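Local coordinates for protein histone-lysine N-methyltransferase SETMAR (Homo sapiens, PDB 3K9J) that methylates histone H3 and acts in DNA double-strand break repair, binding DNA through its mariner transposase-derived region, the part in this structure, at residues P42-I47 with N221-R226; T49-W54 with N144-V149; V86-W91 with I98-L103; E120-L125 with N158-E163. The protein carries 3 engineered substitutions. All coordinates share one frame; numbering follows the deposited sequence.

Interaction 1. Residues P42-I47 with N221-R226; sequences PFLDRI and NQLISR
L44 makes most of this contact, reaching from the short 3-10 turn of residues 44-46 to residues 221-224, where helix 213-221 gives way to helix 223-232. Its CG lies opposite its own carbonyl carbon (chi1 -59°), which carries the two methyls toward the helix. CD1 rests 3.8 Å from I224 CD1, the two side chains crossing at a slant, and also comes 4.2 Å from N221 CA. The second branch is looser, L44 CD2 standing 4.5 Å from L223 CD1. Beyond D45, R46 turns to the other side, where its NE bonds to R137 O and its side chain touches I139. The 3-10 turn is held by R46 N bonding to F43 O at 2.9 Å. It delivers I47 at the beginning of strand 47-56. The extended I47 chain meets L223 tip to tip, CD1 to CD1 at 3.7 Å. Both residues also touch L141 of strand 139-141, and L223 packs on P176 and Y179 of helix 176-189. No hydrogen bond joins the segments. A C-terminal helix is thus packed by aliphatic side chains against the entry to the first strand of the RNase H-like core of a DDE-family transposase domain.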
# COMPACT_ATOMS: atom_id res chain seq x y z
N PRO B 42 -3.58 -12.11 -10.34
CA PRO B 42 -3.33 -11.10 -11.38
C PRO B 42 -4.43 -10.04 -11.41
O PRO B 42 -5.62 -10.37 -11.30
CB PRO B 42 -3.33 -11.90 -12.67
CG PRO B 42 -2.94 -13.32 -12.24
CD PRO B 42 -3.55 -13.49 -10.88
N PHE B 43 -4.04 -8.79 -11.58
CA PHE B 43 -4.99 -7.70 -11.48
C PHE B 43 -4.77 -6.59 -12.50
O PHE B 43 -5.49 -5.61 -12.46
CB PHE B 43 -4.97 -7.11 -10.07
CG PHE B 43 -3.65 -6.49 -9.69
CD1 PHE B 43 -2.72 -7.18 -8.92
CD2 PHE B 43 -3.33 -5.20 -10.08
CE1 PHE B 43 -1.51 -6.62 -8.56
CE2 PHE B 43 -2.11 -4.62 -9.73
CZ PHE B 43 -1.20 -5.33 -8.98
N LEU B 44 -3.79 -6.73 -13.40
CA LEU B 44 -3.48 -5.62 -14.32
C LEU B 44 -4.68 -5.19 -15.14
O LEU B 44 -4.86 -3.99 -15.42
CB LEU B 44 -2.34 -5.98 -15.30
CG LEU B 44 -1.00 -6.36 -14.70
CD1 LEU B 44 0.04 -6.54 -15.82
CD2 LEU B 44 -0.55 -5.30 -13.74
N ASP B 45 -5.51 -6.15 -15.52
CA ASP B 45 -6.69 -5.86 -16.33
C ASP B 45 -7.74 -5.03 -15.58
O ASP B 45 -8.70 -4.56 -16.19
CB ASP B 45 -7.33 -7.15 -16.84
CG ASP B 45 -7.85 -8.04 -15.72
OD1 ASP B 45 -7.27 -8.05 -14.61
OD2 ASP B 45 -8.85 -8.74 -15.95
N ARG B 46 -7.57 -4.86 -14.27
CA ARG B 46 -8.55 -4.12 -13.48
C ARG B 46 -8.15 -2.68 -13.20
O ARG B 46 -8.92 -1.90 -12.65
CB ARG B 46 -8.83 -4.85 -12.14
CG ARG B 46 -9.43 -6.23 -12.29
CD ARG B 46 -9.35 -7.00 -10.93
NE ARG B 46 -10.00 -6.21 -9.89
CZ ARG B 46 -9.77 -6.32 -8.60
NH1 ARG B 46 -8.88 -7.21 -8.16
NH2 ARG B 46 -10.42 -5.54 -7.75
N ILE B 47 -6.93 -2.33 -13.58
CA ILE B 47 -6.34 -1.06 -13.20
C ILE B 47 -6.92 0.10 -14.02
O ILE B 47 -6.98 0.05 -15.24
CB ILE B 47 -4.81 -1.07 -13.40
CG1 ILE B 47 -4.15 -2.01 -12.37
CG2 ILE B 47 -4.22 0.34 -13.30
CD1 ILE B 47 -2.62 -2.16 -12.60
N ASN B 221 0.59 -2.90 -19.23
CA ASN B 221 1.26 -4.19 -19.11
C ASN B 221 2.76 -4.06 -18.89
O ASN B 221 3.40 -4.99 -18.38
CB ASN B 221 0.84 -5.19 -20.20
CG ASN B 221 1.84 -5.32 -21.31
OD1 ASN B 221 1.77 -4.59 -22.30
ND2 ASN B 221 2.75 -6.30 -21.18
N GLN B 222 3.29 -2.88 -19.19
CA GLN B 222 4.66 -2.49 -18.84
C GLN B 222 4.98 -2.38 -17.35
O GLN B 222 6.15 -2.33 -16.97
CB GLN B 222 4.98 -1.13 -19.45
CG GLN B 222 5.91 -1.16 -20.64
CD GLN B 222 6.51 0.21 -20.90
OE1 GLN B 222 5.87 1.05 -21.52
NE2 GLN B 222 7.74 0.44 -20.39
N LEU B 223 3.96 -2.31 -16.49
CA LEU B 223 4.19 -2.12 -15.05
C LEU B 223 5.08 -3.18 -14.40
O LEU B 223 5.90 -2.88 -13.54
CB LEU B 223 2.85 -2.10 -14.29
CG LEU B 223 2.05 -0.79 -14.36
CD1 LEU B 223 0.62 -1.00 -13.87
CD2 LEU B 223 2.74 0.27 -13.55
N ILE B 224 4.87 -4.43 -14.77
CA ILE B 224 5.57 -5.54 -14.14
C ILE B 224 7.06 -5.42 -14.39
O ILE B 224 7.86 -5.64 -13.47
CB ILE B 224 5.05 -6.88 -14.67
CG1 ILE B 224 3.56 -7.03 -14.36
CG2 ILE B 224 5.85 -8.03 -14.09
CD1 ILE B 224 3.06 -8.42 -14.53
N SER B 225 7.43 -5.06 -15.63
CA SER B 225 8.85 -4.94 -15.96
C SER B 225 9.44 -3.79 -15.16
O SER B 225 10.57 -3.86 -14.70
CB SER B 225 9.07 -4.72 -17.47
OG SER B 225 8.55 -3.46 -17.89
N ARG B 226 8.67 -2.72 -14.99
CA ARG B 226 9.14 -1.57 -14.22
C ARG B 226 9.23 -1.80 -12.71
O ARG B 226 10.18 -1.34 -12.09
CB ARG B 226 8.25 -0.36 -14.47
CG ARG B 226 8.52 0.27 -15.81
CD ARG B 226 7.64 1.50 -16.05
NE ARG B 226 8.08 2.11 -17.29
CZ ARG B 226 8.93 3.12 -17.36
NH1 ARG B 226 9.38 3.69 -16.24
NH2 ARG B 226 9.31 3.59 -18.54

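Interaction 2. Residues T49-W54 with N144-V149; sequences TCDEKW and NARPHV
E52 and R146 meet across a wide backbone gap, the closest approach being D51 CA to R146 CA at 9.6 Å, so side chains alone bridge it. Residues 49-54 run as an extended strand, whereas 144-149 form a loop with a type I turn from R146 to V149, closed by V149 N bonding to R146 O. E52 bends at its second side-chain torsion (chi2 91°) and turns its carboxylate to the loop. R146 NH1 forms a salt bridge to E52 OE1 at a short 2.5 Å, with a weak bond to OE2 at 3.1 Å; the carboxylate and guanidinium planes are nearly parallel, 9° apart, with OE1 at the guanidinium edge. H148 brings its ring edge to the other oxygen, with NE2 3.1 Å from E52 OE2 in a weak, bent bond. The imidazole also covers R146, its CE1 lying 3.5 Å above one guanidinium face near the rim. R146 is fixed further by NE to D143 O and NH2 to the Y114 hydroxyl. D51 OD1, 4.1 Å from R146 NH1, feels only its charge, while D51 OD2 pairs with K13 and N178. With an alanine at R146, the buried E52 carboxylate would probably lose its counter-charge and the D143 backbone a tether. D51 and D143 are the magnesium ligands, and N178 probably stands where mariner transposases carry the third aspartate of the DD34D motif, the asparagine that goes with the lost transposase activity. This is consistent with E52, R146 and H148 being a second shell beside the metal site of a DDE-type nuclease.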
# COMPACT_ATOMS: atom_id res chain seq x y z
N THR B 49 -6.17 4.28 -14.26
CA THR B 49 -5.13 5.20 -13.79
C THR B 49 -5.38 6.59 -14.38
O THR B 49 -6.13 6.74 -15.35
CB THR B 49 -3.70 4.68 -14.08
OG1 THR B 49 -2.74 5.44 -13.31
CG2 THR B 49 -3.35 4.77 -15.57
N CYS B 50 -4.78 7.60 -13.78
CA CYS B 50 -5.09 8.97 -14.17
C CYS B 50 -4.00 9.92 -13.72
O CYS B 50 -3.18 9.59 -12.87
CB CYS B 50 -6.38 9.40 -13.50
SG CYS B 50 -6.17 9.52 -11.72
N ASP B 51 -4.00 11.13 -14.27
CA ASP B 51 -3.13 12.17 -13.77
C ASP B 51 -3.53 13.47 -14.45
O ASP B 51 -4.37 13.46 -15.34
CB ASP B 51 -1.67 11.90 -14.10
CG ASP B 51 -0.73 12.80 -13.31
OD1 ASP B 51 -1.15 13.30 -12.25
OD2 ASP B 51 0.42 13.01 -13.75
N GLU B 52 -2.90 14.56 -14.05
CA GLU B 52 -3.21 15.87 -14.62
C GLU B 52 -2.03 16.45 -15.36
O GLU B 52 -0.89 16.05 -15.13
CB GLU B 52 -3.63 16.83 -13.51
CG GLU B 52 -4.92 16.45 -12.81
CD GLU B 52 -4.69 15.56 -11.61
OE1 GLU B 52 -5.50 14.64 -11.39
OE2 GLU B 52 -3.69 15.78 -10.88
N LYS B 53 -2.28 17.43 -16.23
CA LYS B 53 -1.18 17.99 -16.98
C LYS B 53 -1.58 19.39 -17.40
O LYS B 53 -2.74 19.62 -17.74
CB LYS B 53 -0.89 17.16 -18.24
CG LYS B 53 0.31 17.64 -19.07
CD LYS B 53 0.59 16.70 -20.24
CE LYS B 53 1.66 17.27 -21.19
NZ LYS B 53 2.88 17.73 -20.46
N TRP B 54 -0.63 20.31 -17.37
CA TRP B 54 -0.86 21.67 -17.85
C TRP B 54 -0.65 21.69 -19.34
O TRP B 54 0.39 21.27 -19.84
CB TRP B 54 0.12 22.64 -17.18
CG TRP B 54 -0.26 22.99 -15.78
CD1 TRP B 54 0.40 22.65 -14.64
CD2 TRP B 54 -1.40 23.75 -15.37
NE1 TRP B 54 -0.26 23.16 -13.54
CE2 TRP B 54 -1.36 23.84 -13.97
CE3 TRP B 54 -2.45 24.38 -16.06
CZ2 TRP B 54 -2.34 24.52 -13.24
CZ3 TRP B 54 -3.41 25.04 -15.34
CH2 TRP B 54 -3.35 25.11 -13.95
N ASN B 144 -1.21 9.64 -4.76
CA ASN B 144 -2.05 10.09 -3.65
C ASN B 144 -1.45 11.24 -2.84
O ASN B 144 -2.03 11.68 -1.85
CB ASN B 144 -2.44 8.92 -2.74
CG ASN B 144 -1.31 8.51 -1.80
OD1 ASN B 144 -0.14 8.85 -2.02
ND2 ASN B 144 -1.65 7.75 -0.77
N ALA B 145 -0.29 11.72 -3.28
CA ALA B 145 0.36 12.87 -2.65
C ALA B 145 -0.20 14.19 -3.16
O ALA B 145 0.01 15.24 -2.56
CB ALA B 145 1.87 12.81 -2.85
N ARG B 146 -0.91 14.14 -4.28
CA ARG B 146 -1.54 15.35 -4.81
C ARG B 146 -2.48 15.95 -3.77
O ARG B 146 -3.20 15.23 -3.08
CB ARG B 146 -2.28 15.04 -6.11
CG ARG B 146 -1.39 14.47 -7.20
CD ARG B 146 -2.22 13.93 -8.37
NE ARG B 146 -3.13 12.86 -7.93
CZ ARG B 146 -4.16 12.42 -8.65
NH1 ARG B 146 -4.42 12.93 -9.84
NH2 ARG B 146 -4.93 11.45 -8.18
N PRO B 147 -2.45 17.28 -3.62
CA PRO B 147 -3.28 18.02 -2.67
C PRO B 147 -4.78 17.76 -2.79
O PRO B 147 -5.48 17.74 -1.77
CB PRO B 147 -2.97 19.49 -3.01
CG PRO B 147 -2.25 19.43 -4.35
CD PRO B 147 -1.47 18.17 -4.27
N HIS B 148 -5.28 17.58 -4.00
CA HIS B 148 -6.72 17.37 -4.17
C HIS B 148 -7.15 15.93 -3.87
O HIS B 148 -8.29 15.55 -4.14
CB HIS B 148 -7.19 17.81 -5.55
CG HIS B 148 -6.34 17.32 -6.67
ND1 HIS B 148 -6.64 16.18 -7.39
CD2 HIS B 148 -5.18 17.81 -7.19
CE1 HIS B 148 -5.70 15.99 -8.31
NE2 HIS B 148 -4.81 16.96 -8.21
N VAL B 149 -6.24 15.13 -3.33
CA VAL B 149 -6.61 13.81 -2.83
C VAL B 149 -6.79 13.88 -1.31
O VAL B 149 -6.02 13.30 -0.53
CB VAL B 149 -5.58 12.73 -3.24
CG1 VAL B 149 -6.02 11.36 -2.73
CG2 VAL B 149 -5.44 12.72 -4.76

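Interaction 3. Residues V86-W91 with I98-L103; sequences VMVTIW and IHYSFL
W91 and H99 set their rings side by side, inclined at 35°, with W91 CD1 lying 3.7 Å from H99 ND1 at the imidazole edge. H99 O sits at the indole edge, in plane, and also accepts W91 N. Toward the other face of the hairpin, V88 CG2 approaches the F102 ring obliquely, 3.6 Å from CE2, while F102 CE1 sits in plane at the edge of the Y100 ring. An alanine at F102 would probably leave V88 CG2 without its aromatic cover and open a gap beside Y100. Antiparallel bonds tie the backbones, among them L103 N to M87 O at 2.9 Å, nearly straight at 170°, and T89 N to S101 O. At the other end I98 and H99 both face W91 in a classic beta bulge, and I98 N (2.9 Å) and H99 N (3.2 Å) bond to W91 O from one face of its carbonyl plane. V88, I90, Y100 and F102 turn a mainly apolar face to helix 197-210, anchored by Y100 OH bonding to E209. W91, H99 and S101 form a more polar face: S101 OG bonds to E117 and H99 meets charged residues of helix 111-128, while backbone bonds set the register.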
# COMPACT_ATOMS: atom_id res chain seq x y z
N VAL B 86 -4.26 25.56 -19.46
CA VAL B 86 -5.47 24.91 -18.97
C VAL B 86 -5.07 23.51 -18.50
O VAL B 86 -4.31 22.82 -19.18
CB VAL B 86 -6.54 24.80 -20.08
CG1 VAL B 86 -5.99 24.13 -21.30
CG2 VAL B 86 -7.75 24.06 -19.57
N MET B 87 -5.58 23.10 -17.35
CA MET B 87 -5.27 21.78 -16.82
C MET B 87 -6.21 20.75 -17.40
O MET B 87 -7.42 20.98 -17.46
CB MET B 87 -5.38 21.78 -15.31
CG MET B 87 -5.10 20.40 -14.70
SD MET B 87 -4.85 20.52 -12.94
CE MET B 87 -3.09 20.87 -12.92
N VAL B 88 -5.68 19.61 -17.82
CA VAL B 88 -6.53 18.53 -18.30
C VAL B 88 -6.36 17.34 -17.35
O VAL B 88 -5.30 17.17 -16.78
CB VAL B 88 -6.14 18.11 -19.74
CG1 VAL B 88 -4.73 17.56 -19.78
CG2 VAL B 88 -7.15 17.10 -20.30
N THR B 89 -7.43 16.58 -17.12
CA THR B 89 -7.31 15.33 -16.35
C THR B 89 -7.69 14.20 -17.28
O THR B 89 -8.62 14.33 -18.06
CB THR B 89 -8.23 15.32 -15.13
OG1 THR B 89 -7.97 16.49 -14.34
CG2 THR B 89 -7.98 14.08 -14.28
N ILE B 90 -6.94 13.09 -17.22
CA ILE B 90 -7.20 11.96 -18.10
C ILE B 90 -7.28 10.69 -17.24
O ILE B 90 -6.50 10.53 -16.30
CB ILE B 90 -6.12 11.82 -19.22
CG1 ILE B 90 -6.46 10.67 -20.17
CG2 ILE B 90 -4.73 11.65 -18.64
CD1 ILE B 90 -5.55 10.58 -21.40
N TRP B 91 -8.25 9.84 -17.56
CA TRP B 91 -8.46 8.57 -16.87
C TRP B 91 -8.50 7.51 -17.94
O TRP B 91 -9.15 7.68 -18.96
CB TRP B 91 -9.80 8.57 -16.13
CG TRP B 91 -9.97 9.73 -15.18
CD1 TRP B 91 -10.21 11.04 -15.51
CD2 TRP B 91 -9.92 9.68 -13.76
NE1 TRP B 91 -10.30 11.80 -14.38
CE2 TRP B 91 -10.14 10.99 -13.29
CE3 TRP B 91 -9.73 8.65 -12.83
CZ2 TRP B 91 -10.15 11.30 -11.93
CZ3 TRP B 91 -9.74 8.96 -11.48
CH2 TRP B 91 -9.95 10.27 -11.05
N ILE B 98 -10.84 6.39 -20.88
CA ILE B 98 -12.15 6.38 -20.24
C ILE B 98 -12.80 7.77 -20.28
O ILE B 98 -13.97 7.90 -20.63
CB ILE B 98 -12.11 5.84 -18.80
CG1 ILE B 98 -11.55 4.40 -18.78
CG2 ILE B 98 -13.52 5.88 -18.16
CD1 ILE B 98 -11.10 3.96 -17.40
N HIS B 99 -12.02 8.79 -19.94
CA HIS B 99 -12.59 10.12 -19.73
C HIS B 99 -11.46 11.11 -19.60
O HIS B 99 -10.40 10.78 -19.08
CB HIS B 99 -13.43 10.09 -18.44
CG HIS B 99 -13.91 11.44 -17.99
ND1 HIS B 99 -13.48 12.03 -16.82
CD2 HIS B 99 -14.81 12.29 -18.53
CE1 HIS B 99 -14.08 13.20 -16.67
NE2 HIS B 99 -14.89 13.38 -17.69
N TYR B 100 -11.64 12.32 -20.12
CA TYR B 100 -10.72 13.41 -19.81
C TYR B 100 -11.54 14.67 -19.71
O TYR B 100 -12.64 14.73 -20.23
CB TYR B 100 -9.61 13.54 -20.86
CG TYR B 100 -10.11 13.79 -22.27
CD1 TYR B 100 -10.40 12.74 -23.12
CD2 TYR B 100 -10.31 15.09 -22.74
CE1 TYR B 100 -10.87 12.96 -24.39
CE2 TYR B 100 -10.77 15.32 -24.02
CZ TYR B 100 -11.05 14.25 -24.84
OH TYR B 100 -11.51 14.45 -26.12
N SER B 101 -11.04 15.68 -19.03
CA SER B 101 -11.76 16.94 -18.97
C SER B 101 -10.82 18.09 -18.74
O SER B 101 -9.74 17.93 -18.19
CB SER B 101 -12.82 16.91 -17.86
OG SER B 101 -12.22 17.01 -16.59
N PHE B 102 -11.23 19.27 -19.19
CA PHE B 102 -10.40 20.45 -19.02
C PHE B 102 -10.99 21.31 -17.93
O PHE B 102 -12.21 21.47 -17.83
CB PHE B 102 -10.32 21.23 -20.33
CG PHE B 102 -9.78 20.44 -21.49
CD1 PHE B 102 -10.64 19.80 -22.37
CD2 PHE B 102 -8.42 20.35 -21.71
CE1 PHE B 102 -10.14 19.07 -23.43
CE2 PHE B 102 -7.92 19.63 -22.77
CZ PHE B 102 -8.78 18.98 -23.63
N LEU B 103 -10.13 21.85 -17.09
CA LEU B 103 -10.53 22.87 -16.14
C LEU B 103 -10.53 24.23 -16.85
O LEU B 103 -9.85 24.42 -17.84
CB LEU B 103 -9.56 22.92 -14.97
CG LEU B 103 -9.96 22.08 -13.75
CD1 LEU B 103 -10.52 20.74 -14.19
CD2 LEU B 103 -8.77 21.92 -12.81

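Interaction 4. Residues E120-L125 with N158-E163; sequences EMNQKL and NELGYE
A Schellman motif ends helix 151-159 here, and Y162, the residue just after its glycine, crosses to helix 111-128. G161 takes a positive phi and its N bonds back to N158 O at 3.1 Å, turning the chain away from the helix and toward the short strand 163-164. The one hydrogen bond across the contact is donated by the Y162 hydroxyl to N122 OD1 at 2.9 Å, with a C=O...O angle of 120°. OD1 lies at the ring edge, in the ring plane, while the amide itself is turned 72° against the ring. N122 reaches across because its CG stands trans to its backbone N (chi1 -177°), extending the amide outward from the helix. The other branch of that amide, ND2, has the L160 methyls beside it, CD2 at 3.8 Å, so the leucine covers the N122 side chain next to the bond. M121 approaches from the opposite direction, a Met-aromatic contact with SD obliquely placed 5.5 Å from the Y162 ring centroid, and its CE lies 3.9 Å from Y162 CZ. M121 and L125 also lean on I98, which ties the contact to the outer strand 96-102, and both L125 and Y162 pack on P138, in the loop before strand 139-141. N158 OD1 bonds to S32 OG of the second subunit. The tyrosine oxygen is thus buried among sulfur and methyl groups while keeping its polar mate in N122; closest among the hydrocarbon neighbours across the contact is L125 CD1, 3.4 Å from Y162 OH.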
# COMPACT_ATOMS: atom_id res chain seq x y z
N GLU B 120 -18.09 11.19 -12.83
CA GLU B 120 -18.26 11.21 -14.29
C GLU B 120 -17.49 10.06 -14.95
O GLU B 120 -18.02 9.36 -15.83
CB GLU B 120 -17.81 12.56 -14.86
CG GLU B 120 -17.96 12.67 -16.36
CD GLU B 120 -19.40 12.92 -16.80
OE1 GLU B 120 -20.27 13.11 -15.91
OE2 GLU B 120 -19.66 12.94 -18.03
N MET B 121 -16.24 9.87 -14.53
CA MET B 121 -15.39 8.81 -15.10
C MET B 121 -16.02 7.45 -14.83
O MET B 121 -16.08 6.57 -15.70
CB MET B 121 -13.99 8.89 -14.47
CG MET B 121 -13.07 7.72 -14.80
SD MET B 121 -13.32 6.25 -13.78
CE MET B 121 -12.79 6.81 -12.16
N ASN B 122 -16.50 7.30 -13.61
CA ASN B 122 -17.14 6.06 -13.20
C ASN B 122 -18.38 5.73 -14.03
O ASN B 122 -18.62 4.57 -14.36
CB ASN B 122 -17.50 6.11 -11.71
CG ASN B 122 -18.10 4.81 -11.23
OD1 ASN B 122 -17.47 3.76 -11.30
ND2 ASN B 122 -19.34 4.88 -10.74
N GLN B 123 -19.18 6.74 -14.36
CA GLN B 123 -20.36 6.52 -15.20
C GLN B 123 -19.91 6.01 -16.56
O GLN B 123 -20.50 5.10 -17.14
CB GLN B 123 -21.17 7.81 -15.38
CG GLN B 123 -21.97 8.24 -14.16
CD GLN B 123 -22.74 9.53 -14.41
OE1 GLN B 123 -22.32 10.39 -15.19
NE2 GLN B 123 -23.88 9.68 -13.73
N LYS B 124 -18.86 6.63 -17.08
CA LYS B 124 -18.33 6.24 -18.37
C LYS B 124 -17.76 4.84 -18.29
O LYS B 124 -17.99 4.01 -19.17
CB LYS B 124 -17.28 7.23 -18.85
CG LYS B 124 -17.87 8.58 -19.18
CD LYS B 124 -16.90 9.49 -19.90
CE LYS B 124 -17.55 10.86 -20.16
NZ LYS B 124 -16.56 11.79 -20.77
N LEU B 125 -17.04 4.57 -17.21
CA LEU B 125 -16.40 3.27 -17.03
C LEU B 125 -17.49 2.20 -16.97
O LEU B 125 -17.38 1.15 -17.59
CB LEU B 125 -15.55 3.24 -15.76
CG LEU B 125 -14.27 2.38 -15.72
CD1 LEU B 125 -13.93 1.92 -14.32
CD2 LEU B 125 -14.36 1.19 -16.65
N ASN B 158 -14.26 5.33 -1.86
CA ASN B 158 -14.88 4.33 -0.99
C ASN B 158 -16.34 4.11 -1.33
O ASN B 158 -16.81 2.98 -1.42
CB ASN B 158 -14.74 4.76 0.47
CG ASN B 158 -15.32 3.74 1.46
OD1 ASN B 158 -14.73 2.68 1.70
ND2 ASN B 158 -16.46 4.07 2.05
N GLU B 159 -17.07 5.21 -1.52
CA GLU B 159 -18.49 5.15 -1.91
C GLU B 159 -18.72 4.30 -3.15
O GLU B 159 -19.69 3.54 -3.23
CB GLU B 159 -19.02 6.56 -2.18
CG GLU B 159 -20.48 6.58 -2.68
CD GLU B 159 -20.90 7.93 -3.29
OE1 GLU B 159 -20.26 8.97 -2.98
OE2 GLU B 159 -21.88 7.94 -4.07
N LEU B 160 -17.84 4.44 -4.14
CA LEU B 160 -18.02 3.80 -5.44
C LEU B 160 -17.32 2.44 -5.49
O LEU B 160 -17.36 1.74 -6.51
CB LEU B 160 -17.47 4.71 -6.54
CG LEU B 160 -18.27 6.01 -6.76
CD1 LEU B 160 -17.68 6.84 -7.90
CD2 LEU B 160 -19.74 5.69 -7.03
N GLY B 161 -16.65 2.08 -4.39
CA GLY B 161 -16.03 0.77 -4.26
C GLY B 161 -14.72 0.62 -5.02
O GLY B 161 -14.40 -0.47 -5.50
N TYR B 162 -13.96 1.71 -5.14
CA TYR B 162 -12.63 1.64 -5.77
C TYR B 162 -11.54 1.31 -4.77
O TYR B 162 -11.27 2.05 -3.82
CB TYR B 162 -12.27 2.96 -6.46
CG TYR B 162 -12.90 3.17 -7.81
CD1 TYR B 162 -14.27 3.43 -7.94
CD2 TYR B 162 -12.13 3.16 -8.96
CE1 TYR B 162 -14.84 3.64 -9.19
CE2 TYR B 162 -12.69 3.38 -10.22
CZ TYR B 162 -14.04 3.62 -10.33
OH TYR B 162 -14.59 3.84 -11.59
N GLU B 163 -10.90 0.16 -4.97
CA GLU B 163 -9.68 -0.15 -4.28
C GLU B 163 -8.62 0.78 -4.86
O GLU B 163 -8.75 1.22 -6.00
CB GLU B 163 -9.33 -1.58 -4.66
CG GLU B 163 -8.96 -2.47 -3.56
CD GLU B 163 -8.48 -3.80 -4.11
OE1 GLU B 163 -9.33 -4.62 -4.52
OE2 GLU B 163 -7.25 -4.00 -4.14

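How the interactions relate
All four contacts share one RNase H-like domain with a mixed sheet. Interactions 2 and 3 lie closest, centres about 11 Å apart, on neighbouring strands 47-56 and 85-93, with probable backbone hydrogen bonds from I90 N to D51 O and V88 N to K53 O. Interaction 4, about 16 Å from each, touches interaction 3 along helix 111-128 and meets interaction 1 through a long, weak ion pair of R46 and E163. Interaction 1 closes the longest loop, enclosing the others; interaction 3 nests within interaction 2, and segments of interactions 2 and 4 alternate along the chain without touching. The magnesium ligand D51 stands on a central strand flanked by the next in sequence and by distant strand 139-141.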